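Local coordinates for protein tryptophane-5-halogenase (Microbispora sp. ATCC PTA-5024, PDB 5UAO) that probably chlorinates a tryptophan of a lanthipeptide precursor at C5 of the indole, as an FAD-dependent halogenase in the biosynthesis of NAI-107, at residues V75-M78 / V79-L82; V182-L185 / T186-A189; V341-V344 / G345-A349. One frame throughout, in Å; residues are numbered along the deposited sequence.

Interaction 1 of 3, residues V75-M78 / V79-L82; sequences VSYM and VMFL
Met78 and Phe81, one helical turn apart, both carry CG anti to the backbone N (chi1 -155° and -175°), and this shared setting sends the two side chains off the helix side by side in the same direction. A bend at chi2 of Met78 (63°) then turns the thioether toward the ring. CE does the touching, 3.7 Å from Phe81 CD2, while SD sits 5.0 Å from the centroid of the Phe81 ring on an oblique line, making a Met-aromatic contact. Tyr77 meets its neighbours more loosely: its CD1 is 4.2 Å from Met80 CE.

The backbone beneath belongs to helix 76-85. Phe81 N donates to Tyr77 O at 3.0 Å in a nearly straight bond, and Leu82 N donates to Met78 O at 2.9 Å. Leu82 CG also lies against that carbonyl oxygen, 3.3 Å from Met78 O. Val79 N donates to Ser76 O at 3.0 Å in a more bent bond.

Ala363 of helix 358-372 touches both Met78 and Phe81, Leu43 of helix 39-51 touches Met78 and Leu82, and Tyr77 OH is hydrogen-bonded to Gln367. The side-chain contact is thus almost wholly apolar, resting on dispersion and the polarisable sulfur, and polar bonding across it is left to the helix backbone.

Interaction 2 of 3, residues V182-L185 / T186-A189; sequences VRYL and TELA
Hydrogen bonding between Val182 and Thr186 goes beyond the ordinary helical pattern. Thr186 N donates to Val182 O at 2.9 Å, and the hydroxyl of the same residue donates too, with Thr186 OG1 2.6 Å from Val182 O. The two donors approach from opposite faces of the carbonyl plane, so one oxygen is gripped twice by a single residue. The chi1 of -63° makes this possible, placing OG1 beside the backbone N and back over the preceding turn. Three further amide bonds continue the helix, among them Leu188 N to Tyr184 O at 2.9 Å.

Aromatic contact is made by Tyr184 and Leu188. The leucine lies over one face of the ring, displaced toward the rim, in a CH-pi contact, with Leu188 CG 4.2 Å from the centroid of the Tyr184 ring. Its CD1 comes to 3.7 Å from Tyr184 CE2.

A carboxylate lies near the same ring. Glu187 OE2 stands 3.8 Å from Tyr184 CE1, with carboxylate and ring planes 77° apart, and OE2 also forms a salt bridge to Arg191. Tyr184 OH is hydrogen-bonded to Glu92 of helix 90-97, while Leu185 packs against Leu43 and Leu46 of helix 39-51.

Polar and apolar chemistry therefore share two turns of helix: a threonine hydroxyl spends its proton on the backbone, and a tyrosine offers its face to leucine while its hydroxyl bonds to another helix.

Interaction 3 of 3, residues V341-V344 / G345-A349; sequences VMAV and GNSYA. With FAD (flavin-adenine dinucleotide), chain E.
Asn346 and the FAD pyrophosphate form the first shell, joined to Val344 through one water. The backbone amide Asn346 N donates to FAD O1P at 3.0 Å in a nearly straight bond (166°). Its carboxamide crowds the ribityl chain, and the two weak bonds it could make with FAD O4' are doubtful, which leaves the main-chain bond to O1P as the secure one. With chi1 at -67°, CG stands beside the backbone N, which puts the carboxamide on the same side as the amide that binds O1P.

The water extends this grip. It donates 2.7 Å to FAD O1P and 2.8 Å to Val344 O, and accepts from Ser347 N, so the residue just after strand 341-343 and the turn beyond it meet the phosphate through a single molecule. O1P thus takes two donors, an amide and the water, which would help offset its negative charge.

Further out, Gly345 makes the turn at a positive phi of 88°, and its carbonyl accepts from Tyr348 N at 3.0 Å and also from Ala349 N. Ser347 OG packs 3.6 Å from Ala343 CB and is hydrogen-bonded to Asp230 O of strand 227-230. Beside it Tyr348 CB rests 4.0 Å from Ala343 CB, and the tyrosine ring meets Trp394 edge-to-face. Val344 leans on Ile362 and Val366 of helix 358-372. A strand followed by a glycine turn, with the next residue's amide on the pyrophosphate, is consistent with the Rossmann-like FAD-binding fold of flavin-dependent halogenases and related monooxygenases.

How the interactions relate
Interactions 1 and 3 are buried, whereas interaction 2 is partly exposed; the centres of interactions 1 and 2 are about 17 Å apart, and interaction 3 lies about 20 Å from each. None touches another directly. Helix 39-51 links the first two, since Leu43 packs on both, while helix 358-372 lies against interactions 1 and 3. Chemistry follows place: the interior helix 76-85 pairs sulfur with an aromatic ring, helix 178-191, partly exposed, adds a hydroxyl and a carboxylate, and the turn at 345-349 brings the amide of Asn346, and a water, to the FAD phosphate. Of the three, only interaction 3 bonds the cofactor; the side chains of Met78 and Val182 are each about 7 Å from it.

Interaction 1 of 3, residues V75-M78 / V79-L82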
ATOM      1  N   VAL A  75      -6.507 -20.076   3.590  1.00 24.91           N
ATOM      2  CA  VAL A  75      -6.586 -18.931   4.516  1.00 27.40           C
ATOM      3  C   VAL A  75      -8.036 -18.403   4.521  1.00 26.74           C
ATOM      4  O   VAL A  75      -8.839 -18.731   3.624  1.00 24.04           O
ATOM      5  CB  VAL A  75      -5.602 -17.792   4.127  1.00 28.56           C
ATOM      6  CG1 VAL A  75      -4.164 -18.220   4.186  1.00 29.13           C
ATOM      7  CG2 VAL A  75      -5.943 -17.180   2.776  1.00 31.40           C
ATOM      8  N   SER A  76      -8.316 -17.501   5.457  1.00 30.55           N
ATOM      9  CA  SER A  76      -9.657 -17.052   5.715  1.00 29.22           C
ATOM     10  C   SER A  76     -10.319 -16.426   4.485  1.00 28.79           C
ATOM     11  O   SER A  76     -11.519 -16.693   4.177  1.00 27.27           O
ATOM     12  CB  SER A  76      -9.681 -16.156   6.961  1.00 31.67           C
ATOM     13  OG  SER A  76      -8.993 -15.001   6.604  1.00 30.69           O
ATOM     14  N   TYR A  77      -9.560 -15.712   3.680  1.00 29.25           N
ATOM     15  CA  TYR A  77     -10.099 -15.092   2.451  1.00 30.62           C
ATOM     16  C   TYR A  77     -10.756 -16.057   1.487  1.00 31.96           C
ATOM     17  O   TYR A  77     -11.733 -15.754   0.754  1.00 29.44           O
ATOM     18  CB  TYR A  77      -8.953 -14.379   1.738  1.00 34.79           C
ATOM     19  CG  TYR A  77      -9.378 -13.590   0.553  1.00 37.36           C
ATOM     20  CD1 TYR A  77      -9.997 -12.356   0.743  1.00 45.96           C
ATOM     21  CD2 TYR A  77      -9.180 -14.047  -0.754  1.00 39.39           C
ATOM     22  CE1 TYR A  77     -10.403 -11.568  -0.323  1.00 47.27           C
ATOM     23  CE2 TYR A  77      -9.615 -13.275  -1.841  1.00 44.52           C
ATOM     24  CZ  TYR A  77     -10.238 -12.036  -1.606  1.00 47.37           C
ATOM     25  OH  TYR A  77     -10.689 -11.195  -2.589  1.00 50.67           O
ATOM     26  N   MET A  78     -10.183 -17.260   1.447  1.00 30.92           N
ATOM     27  CA  MET A  78     -10.634 -18.263   0.505  1.00 28.75           C
ATOM     28  C   MET A  78     -12.072 -18.643   0.770  1.00 25.41           C
ATOM     29  O   MET A  78     -12.808 -19.070  -0.165  1.00 25.25           O
ATOM     30  CB  MET A  78      -9.754 -19.502   0.552  1.00 30.10           C
ATOM     31  CG  MET A  78      -9.773 -20.286  -0.717  1.00 37.16           C
ATOM     32  SD  MET A  78      -9.134 -19.375  -2.135  1.00 37.31           S
ATOM     33  CE  MET A  78      -9.549 -20.470  -3.478  1.00 39.50           C
ATOM     34  N   VAL A  79     -12.489 -18.586   2.023  1.00 25.92           N
ATOM     35  CA  VAL A  79     -13.906 -18.837   2.335  1.00 25.25           C
ATOM     36  C   VAL A  79     -14.884 -17.897   1.630  1.00 30.84           C
ATOM     37  O   VAL A  79     -15.904 -18.356   1.036  1.00 35.19           O
ATOM     38  CB  VAL A  79     -14.149 -18.785   3.850  1.00 31.78           C
ATOM     39  CG1 VAL A  79     -15.619 -19.016   4.179  1.00 30.78           C
ATOM     40  CG2 VAL A  79     -13.269 -19.851   4.547  1.00 32.76           C
ATOM     41  N   MET A  80     -14.582 -16.596   1.653  1.00 29.47           N
ATOM     42  CA  MET A  80     -15.311 -15.624   0.868  1.00 26.61           C
ATOM     43  C   MET A  80     -15.233 -15.773  -0.616  1.00 28.66           C
ATOM     44  O   MET A  80     -16.248 -15.609  -1.338  1.00 27.33           O
ATOM     45  CB  MET A  80     -14.937 -14.215   1.288  1.00 32.44           C
ATOM     46  CG  MET A  80     -15.395 -13.881   2.691  1.00 35.48           C
ATOM     47  SD  MET A  80     -15.132 -12.137   3.071  1.00 43.43           S
ATOM     48  CE  MET A  80     -13.370 -12.180   3.308  1.00 40.93           C
ATOM     49  N   PHE A  81     -14.038 -16.031  -1.130  1.00 29.65           N
ATOM     50  CA  PHE A  81     -13.893 -16.316  -2.548  1.00 29.15           C
ATOM     51  C   PHE A  81     -14.775 -17.456  -3.037  1.00 31.32           C
ATOM     52  O   PHE A  81     -15.550 -17.318  -4.001  1.00 30.49           O
ATOM     53  CB  PHE A  81     -12.398 -16.584  -2.857  1.00 27.83           C
ATOM     54  CG  PHE A  81     -12.114 -16.775  -4.304  1.00 24.72           C
ATOM     55  CD1 PHE A  81     -11.844 -15.712  -5.116  1.00 25.14           C
ATOM     56  CD2 PHE A  81     -12.056 -18.036  -4.823  1.00 26.23           C
ATOM     57  CE1 PHE A  81     -11.621 -15.913  -6.484  1.00 23.32           C
ATOM     58  CE2 PHE A  81     -11.841 -18.245  -6.156  1.00 27.53           C
ATOM     59  CZ  PHE A  81     -11.598 -17.181  -6.991  1.00 25.21           C
ATOM     60  N   LEU A  82     -14.744 -18.571  -2.324  1.00 30.11           N
ATOM     61  CA  LEU A  82     -15.529 -19.699  -2.745  1.00 29.09           C
ATOM     62  C   LEU A  82     -17.012 -19.349  -2.745  1.00 30.26           C
ATOM     63  O   LEU A  82     -17.718 -19.606  -3.736  1.00 29.32           O
ATOM     64  CB  LEU A  82     -15.267 -20.960  -1.886  1.00 28.99           C
ATOM     65  CG  LEU A  82     -13.842 -21.563  -2.005  1.00 30.67           C
ATOM     66  CD1 LEU A  82     -13.578 -22.522  -0.851  1.00 32.02           C
ATOM     67  CD2 LEU A  82     -13.603 -22.229  -3.364  1.00 30.91           C
TER

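Interaction 2 of 3, residues V182-L185 / T186-A189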
ATOM      1  N   VAL A 182     -11.579 -31.160  -6.137  1.00 28.53           N
ATOM      2  CA  VAL A 182     -11.524 -31.197  -7.584  1.00 28.10           C
ATOM      3  C   VAL A 182     -12.757 -31.797  -8.260  1.00 26.22           C
ATOM      4  O   VAL A 182     -13.186 -31.277  -9.287  1.00 26.14           O
ATOM      5  CB  VAL A 182     -10.202 -31.794  -8.135  1.00 28.27           C
ATOM      6  CG1 VAL A 182     -10.260 -31.792  -9.660  1.00 31.76           C
ATOM      7  CG2 VAL A 182      -9.042 -30.887  -7.746  1.00 31.78           C
ATOM      8  N   ARG A 183     -13.268 -32.894  -7.712  1.00 27.65           N
ATOM      9  CA  ARG A 183     -14.398 -33.578  -8.305  1.00 33.67           C
ATOM     10  C   ARG A 183     -15.607 -32.611  -8.238  1.00 27.30           C
ATOM     11  O   ARG A 183     -16.349 -32.471  -9.174  1.00 25.66           O
ATOM     12  CB  ARG A 183     -14.678 -34.898  -7.570  1.00 39.93           C
ATOM     13  CG  ARG A 183     -15.924 -35.615  -8.068  1.00 48.97           C
ATOM     14  CD  ARG A 183     -15.998 -37.019  -7.513  1.00 62.40           C
ATOM     15  NE  ARG A 183     -17.373 -37.515  -7.403  1.00 82.12           N
ATOM     16  CZ  ARG A 183     -18.070 -38.094  -8.386  1.00 89.55           C
ATOM     17  NH1 ARG A 183     -17.545 -38.258  -9.606  1.00 94.22           N
ATOM     18  NH2 ARG A 183     -19.313 -38.512  -8.140  1.00 88.03           N
ATOM     19  N   TYR A 184     -15.769 -31.958  -7.102  1.00 27.28           N
ATOM     20  CA  TYR A 184     -16.854 -31.023  -6.937  1.00 27.43           C
ATOM     21  C   TYR A 184     -16.789 -29.834  -7.846  1.00 27.88           C
ATOM     22  O   TYR A 184     -17.768 -29.468  -8.490  1.00 27.65           O
ATOM     23  CB  TYR A 184     -16.883 -30.502  -5.517  1.00 30.36           C
ATOM     24  CG  TYR A 184     -18.007 -29.532  -5.315  1.00 30.64           C
ATOM     25  CD1 TYR A 184     -19.349 -29.949  -5.447  1.00 36.06           C
ATOM     26  CD2 TYR A 184     -17.773 -28.257  -4.892  1.00 32.15           C
ATOM     27  CE1 TYR A 184     -20.417 -29.062  -5.238  1.00 34.36           C
ATOM     28  CE2 TYR A 184     -18.834 -27.376  -4.658  1.00 38.90           C
ATOM     29  CZ  TYR A 184     -20.157 -27.790  -4.809  1.00 37.23           C
ATOM     30  OH  TYR A 184     -21.219 -26.914  -4.562  1.00 37.37           O
ATOM     31  N   LEU A 185     -15.626 -29.204  -7.918  1.00 24.88           N
ATOM     32  CA  LEU A 185     -15.440 -28.133  -8.856  1.00 25.50           C
ATOM     33  C   LEU A 185     -15.666 -28.583 -10.307  1.00 25.27           C
ATOM     34  O   LEU A 185     -16.214 -27.853 -11.125  1.00 26.38           O
ATOM     35  CB  LEU A 185     -14.035 -27.529  -8.723  1.00 24.55           C
ATOM     36  CG  LEU A 185     -13.648 -26.892  -7.390  1.00 24.94           C
ATOM     37  CD1 LEU A 185     -12.180 -26.467  -7.415  1.00 27.60           C
ATOM     38  CD2 LEU A 185     -14.589 -25.766  -7.028  1.00 26.71           C
ATOM     39  N   THR A 186     -15.280 -29.804 -10.604  1.00 25.11           N
ATOM     40  CA  THR A 186     -15.455 -30.311 -11.965  1.00 29.01           C
ATOM     41  C   THR A 186     -16.939 -30.466 -12.301  1.00 31.76           C
ATOM     42  O   THR A 186     -17.418 -30.125 -13.401  1.00 28.44           O
ATOM     43  CB  THR A 186     -14.732 -31.653 -12.109  1.00 32.66           C
ATOM     44  OG1 THR A 186     -13.318 -31.456 -11.905  1.00 31.65           O
ATOM     45  CG2 THR A 186     -14.994 -32.295 -13.519  1.00 33.85           C
ATOM     46  N   GLU A 187     -17.671 -30.926 -11.314  1.00 32.20           N
ATOM     47  CA  GLU A 187     -19.123 -31.078 -11.447  1.00 38.29           C
ATOM     48  C   GLU A 187     -19.800 -29.735 -11.589  1.00 33.45           C
ATOM     49  O   GLU A 187     -20.703 -29.590 -12.413  1.00 28.93           O
ATOM     50  CB  GLU A 187     -19.708 -31.850 -10.223  1.00 46.41           C
ATOM     51  CG  GLU A 187     -21.245 -31.826 -10.099  1.00 65.49           C
ATOM     52  CD  GLU A 187     -21.762 -31.666  -8.657  1.00 84.28           C
ATOM     53  OE1 GLU A 187     -21.844 -32.680  -7.912  1.00 76.06           O
ATOM     54  OE2 GLU A 187     -22.127 -30.518  -8.280  1.00 97.12           O
ATOM     55  N   LEU A 188     -19.385 -28.756 -10.782  1.00 30.62           N
ATOM     56  CA  LEU A 188     -19.965 -27.438 -10.838  1.00 30.62           C
ATOM     57  C   LEU A 188     -19.718 -26.807 -12.158  1.00 29.07           C
ATOM     58  O   LEU A 188     -20.604 -26.235 -12.707  1.00 30.53           O
ATOM     59  CB  LEU A 188     -19.431 -26.495  -9.748  1.00 32.97           C
ATOM     60  CG  LEU A 188     -20.165 -26.337  -8.449  1.00 42.35           C
ATOM     61  CD1 LEU A 188     -19.545 -25.218  -7.605  1.00 43.58           C
ATOM     62  CD2 LEU A 188     -21.615 -25.998  -8.730  1.00 39.35           C
ATOM     63  N   ALA A 189     -18.499 -26.915 -12.691  1.00 29.66           N
ATOM     64  CA  ALA A 189     -18.185 -26.311 -13.976  1.00 29.01           C
ATOM     65  C   ALA A 189     -19.094 -26.871 -15.111  1.00 30.44           C
ATOM     66  O   ALA A 189     -19.601 -26.106 -15.944  1.00 27.36           O
ATOM     67  CB  ALA A 189     -16.711 -26.568 -14.309  1.00 27.68           C
TER

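Interaction 3 of 3, residues V341-V344 / G345-A349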
ATOM      1  N   VAL A 341      -2.253 -14.326 -23.201  1.00 25.95           N
ATOM      2  CA  VAL A 341      -2.024 -15.402 -22.256  1.00 26.06           C
ATOM      3  C   VAL A 341      -1.893 -14.838 -20.856  1.00 25.18           C
ATOM      4  O   VAL A 341      -1.117 -13.913 -20.656  1.00 25.75           O
ATOM      5  CB  VAL A 341      -0.717 -16.116 -22.620  1.00 26.87           C
ATOM      6  CG1 VAL A 341      -0.374 -17.124 -21.553  1.00 28.41           C
ATOM      7  CG2 VAL A 341      -0.864 -16.797 -23.976  1.00 29.51           C
ATOM      8  N   MET A 342      -2.670 -15.358 -19.920  1.00 25.70           N
ATOM      9  CA  MET A 342      -2.369 -15.146 -18.493  1.00 27.19           C
ATOM     10  C   MET A 342      -2.140 -16.489 -17.802  1.00 24.16           C
ATOM     11  O   MET A 342      -2.846 -17.432 -18.028  1.00 24.45           O
ATOM     12  CB  MET A 342      -3.464 -14.385 -17.789  1.00 27.83           C
ATOM     13  CG  MET A 342      -3.085 -14.335 -16.277  1.00 36.43           C
ATOM     14  SD  MET A 342      -3.668 -12.890 -15.537  1.00 37.86           S
ATOM     15  CE  MET A 342      -3.325 -13.108 -13.770  1.00 33.76           C
ATOM     16  N   ALA A 343      -1.142 -16.562 -16.946  1.00 24.17           N
ATOM     17  CA  ALA A 343      -0.906 -17.756 -16.156  1.00 22.15           C
ATOM     18  C   ALA A 343      -1.474 -17.667 -14.722  1.00 24.52           C
ATOM     19  O   ALA A 343      -1.378 -16.623 -14.024  1.00 24.75           O
ATOM     20  CB  ALA A 343       0.578 -18.061 -16.104  1.00 23.28           C
ATOM     21  N   VAL A 344      -2.061 -18.774 -14.299  1.00 23.67           N
ATOM     22  CA  VAL A 344      -2.653 -18.893 -12.972  1.00 25.12           C
ATOM     23  C   VAL A 344      -2.198 -20.172 -12.369  1.00 21.64           C
ATOM     24  O   VAL A 344      -2.281 -21.248 -13.011  1.00 21.82           O
ATOM     25  CB  VAL A 344      -4.231 -18.876 -13.007  1.00 24.13           C
ATOM     26  CG1 VAL A 344      -4.823 -19.085 -11.617  1.00 24.59           C
ATOM     27  CG2 VAL A 344      -4.790 -17.585 -13.662  1.00 27.36           C
ATOM     28  N   GLY A 345      -1.776 -20.086 -11.105  1.00 23.29           N
ATOM     29  CA  GLY A 345      -1.340 -21.241 -10.311  1.00 22.50           C
ATOM     30  C   GLY A 345       0.150 -21.578 -10.467  1.00 23.46           C
ATOM     31  O   GLY A 345       0.976 -20.691 -10.592  1.00 21.78           O
ATOM     32  N   ASN A 346       0.511 -22.856 -10.469  1.00 23.67           N
ATOM     33  CA  ASN A 346       1.908 -23.232 -10.461  1.00 23.01           C
ATOM     34  C   ASN A 346       2.634 -22.877 -11.765  1.00 22.73           C
ATOM     35  O   ASN A 346       3.863 -22.775 -11.788  1.00 21.68           O
ATOM     36  CB  ASN A 346       2.092 -24.757 -10.230  1.00 26.49           C
ATOM     37  CG  ASN A 346       1.678 -25.243  -8.830  1.00 25.78           C
ATOM     38  OD1 ASN A 346       1.300 -24.464  -7.928  1.00 27.19           O
ATOM     39  ND2 ASN A 346       1.706 -26.598  -8.661  1.00 24.62           N
ATOM     40  N   SER A 347       1.917 -22.710 -12.852  1.00 23.48           N
ATOM     41  CA  SER A 347       2.512 -22.187 -14.070  1.00 24.21           C
ATOM     42  C   SER A 347       3.174 -20.823 -13.908  1.00 24.73           C
ATOM     43  O   SER A 347       4.122 -20.535 -14.650  1.00 23.84           O
ATOM     44  CB  SER A 347       1.463 -22.099 -15.179  1.00 28.74           C
ATOM     45  OG  SER A 347       0.377 -21.322 -14.702  1.00 27.24           O
ATOM     46  N   TYR A 348       2.707 -20.010 -12.950  1.00 23.77           N
ATOM     47  CA  TYR A 348       3.257 -18.685 -12.698  1.00 23.21           C
ATOM     48  C   TYR A 348       4.279 -18.704 -11.601  1.00 23.97           C
ATOM     49  O   TYR A 348       5.414 -18.271 -11.816  1.00 23.74           O
ATOM     50  CB  TYR A 348       2.192 -17.629 -12.429  1.00 23.37           C
ATOM     51  CG  TYR A 348       2.778 -16.282 -12.022  1.00 24.47           C
ATOM     52  CD1 TYR A 348       3.583 -15.542 -12.897  1.00 25.14           C
ATOM     53  CD2 TYR A 348       2.625 -15.804 -10.712  1.00 26.91           C
ATOM     54  CE1 TYR A 348       4.166 -14.333 -12.505  1.00 24.33           C
ATOM     55  CE2 TYR A 348       3.161 -14.610 -10.342  1.00 27.13           C
ATOM     56  CZ  TYR A 348       3.932 -13.860 -11.226  1.00 28.02           C
ATOM     57  OH  TYR A 348       4.487 -12.657 -10.806  1.00 27.57           O
ATOM     58  N   ALA A 349       3.927 -19.236 -10.448  1.00 21.69           N
ATOM     59  CA  ALA A 349       4.746 -19.135  -9.253  1.00 24.23           C
ATOM     60  C   ALA A 349       4.388 -20.206  -8.250  1.00 26.95           C
ATOM     61  O   ALA A 349       3.269 -20.721  -8.289  1.00 28.00           O
ATOM     62  CB  ALA A 349       4.526 -17.764  -8.580  1.00 23.79           C
TER
HETATM   63  PA  FAD E 601      -1.643 -28.878 -11.441  1.00 32.79           P
HETATM   64  O1A FAD E 601      -2.496 -29.386 -10.278  1.00 37.55           O
HETATM   65  O2A FAD E 601      -0.193 -29.345 -11.669  1.00 33.33           O
HETATM   66  O5B FAD E 601      -2.476 -28.998 -12.811  1.00 37.74           O
HETATM   67  C5B FAD E 601      -1.932 -28.902 -14.112  1.00 31.35           C
HETATM   68  C4B FAD E 601      -3.027 -29.290 -15.089  1.00 31.55           C
HETATM   69  O4B FAD E 601      -2.431 -28.925 -16.337  1.00 31.50           O
HETATM   70  C3B FAD E 601      -3.415 -30.779 -15.188  1.00 31.20           C
HETATM   71  O3B FAD E 601      -4.907 -30.988 -15.351  1.00 29.91           O
HETATM   72  C2B FAD E 601      -2.676 -31.258 -16.443  1.00 34.57           C
HETATM   73  O2B FAD E 601      -3.291 -32.412 -17.146  1.00 34.22           O
HETATM   74  C1B FAD E 601      -2.692 -29.975 -17.274  1.00 31.32           C
HETATM   75  N9A FAD E 601      -1.670 -30.011 -18.347  1.00 35.00           N
HETATM   76  C8A FAD E 601      -0.315 -29.924 -18.190  1.00 35.38           C
HETATM   77  N7A FAD E 601       0.284 -29.974 -19.412  1.00 34.42           N
HETATM   78  C5A FAD E 601      -0.702 -30.118 -20.332  1.00 32.01           C
HETATM   79  C6A FAD E 601      -0.731 -30.296 -21.779  1.00 31.36           C
HETATM   80  N6A FAD E 601       0.439 -30.299 -22.484  1.00 31.74           N
HETATM   81  N1A FAD E 601      -1.920 -30.393 -22.357  1.00 33.27           N
HETATM   82  C2A FAD E 601      -3.082 -30.360 -21.674  1.00 34.96           C
HETATM   83  N3A FAD E 601      -3.114 -30.227 -20.347  1.00 34.28           N
HETATM   84  C4A FAD E 601      -1.967 -30.110 -19.652  1.00 32.21           C
HETATM   85  N1  FAD E 601      -1.715 -24.646  -1.869  1.00 39.47           N
HETATM   86  C2  FAD E 601      -2.553 -24.294  -0.835  1.00 41.62           C
HETATM   87  O2  FAD E 601      -3.398 -23.353  -0.981  1.00 31.15           O
HETATM   88  N3  FAD E 601      -2.515 -24.945   0.358  1.00 37.87           N
HETATM   89  C4  FAD E 601      -1.674 -25.967   0.617  1.00 39.80           C
HETATM   90  O4  FAD E 601      -1.706 -26.496   1.772  1.00 34.89           O
HETATM   91  C4X FAD E 601      -0.743 -26.394  -0.481  1.00 36.66           C
HETATM   92  N5  FAD E 601       0.198 -27.368  -0.326  1.00 41.47           N
HETATM   93  C5X FAD E 601       1.032 -27.737  -1.327  1.00 35.51           C
HETATM   94  C6  FAD E 601       1.967 -28.739  -1.099  1.00 37.06           C
HETATM   95  C7  FAD E 601       2.861 -29.122  -2.082  1.00 35.95           C
HETATM   96  C7M FAD E 601       3.866 -30.218  -1.883  1.00 34.41           C
HETATM   97  C8  FAD E 601       2.789 -28.506  -3.405  1.00 40.44           C
HETATM   98  C8M FAD E 601       3.765 -28.947  -4.476  1.00 45.28           C
HETATM   99  C9  FAD E 601       1.866 -27.500  -3.632  1.00 41.77           C
HETATM  100  C9A FAD E 601       0.978 -27.051  -2.652  1.00 37.74           C
HETATM  101  N10 FAD E 601       0.032 -25.991  -2.878  1.00 38.01           N
HETATM  102  C10 FAD E 601      -0.819 -25.653  -1.777  1.00 39.03           C
HETATM  103  C1' FAD E 601      -0.216 -25.280  -4.170  1.00 43.27           C
HETATM  104  C2' FAD E 601      -1.562 -25.971  -4.702  1.00 45.31           C
HETATM  105  O2' FAD E 601      -1.221 -27.350  -4.645  1.00 49.86           O
HETATM  106  C3' FAD E 601      -2.189 -26.111  -6.135  1.00 54.39           C
HETATM  107  O3' FAD E 601      -3.213 -27.134  -6.430  1.00 40.54           O
HETATM  108  C4' FAD E 601      -1.195 -26.823  -7.006  1.00 61.54           C
HETATM  109  O4' FAD E 601       0.072 -27.013  -6.306  1.00 49.34           O
HETATM  110  C5' FAD E 601      -1.220 -26.075  -8.339  1.00 52.71           C
HETATM  111  O5' FAD E 601      -2.415 -26.330  -9.019  1.00 37.04           O
HETATM  112  P   FAD E 601      -2.286 -26.160 -10.641  1.00 35.42           P
HETATM  113  O1P FAD E 601      -1.553 -24.929 -10.960  1.00 31.95           O
HETATM  114  O2P FAD E 601      -3.746 -26.258 -11.067  1.00 34.83           O
HETATM  115  O3P FAD E 601      -1.373 -27.272 -11.281  1.00 34.32           O
HETATM  116  O   HOH W   1      -0.922 -23.647 -13.244  1.00 21.56           O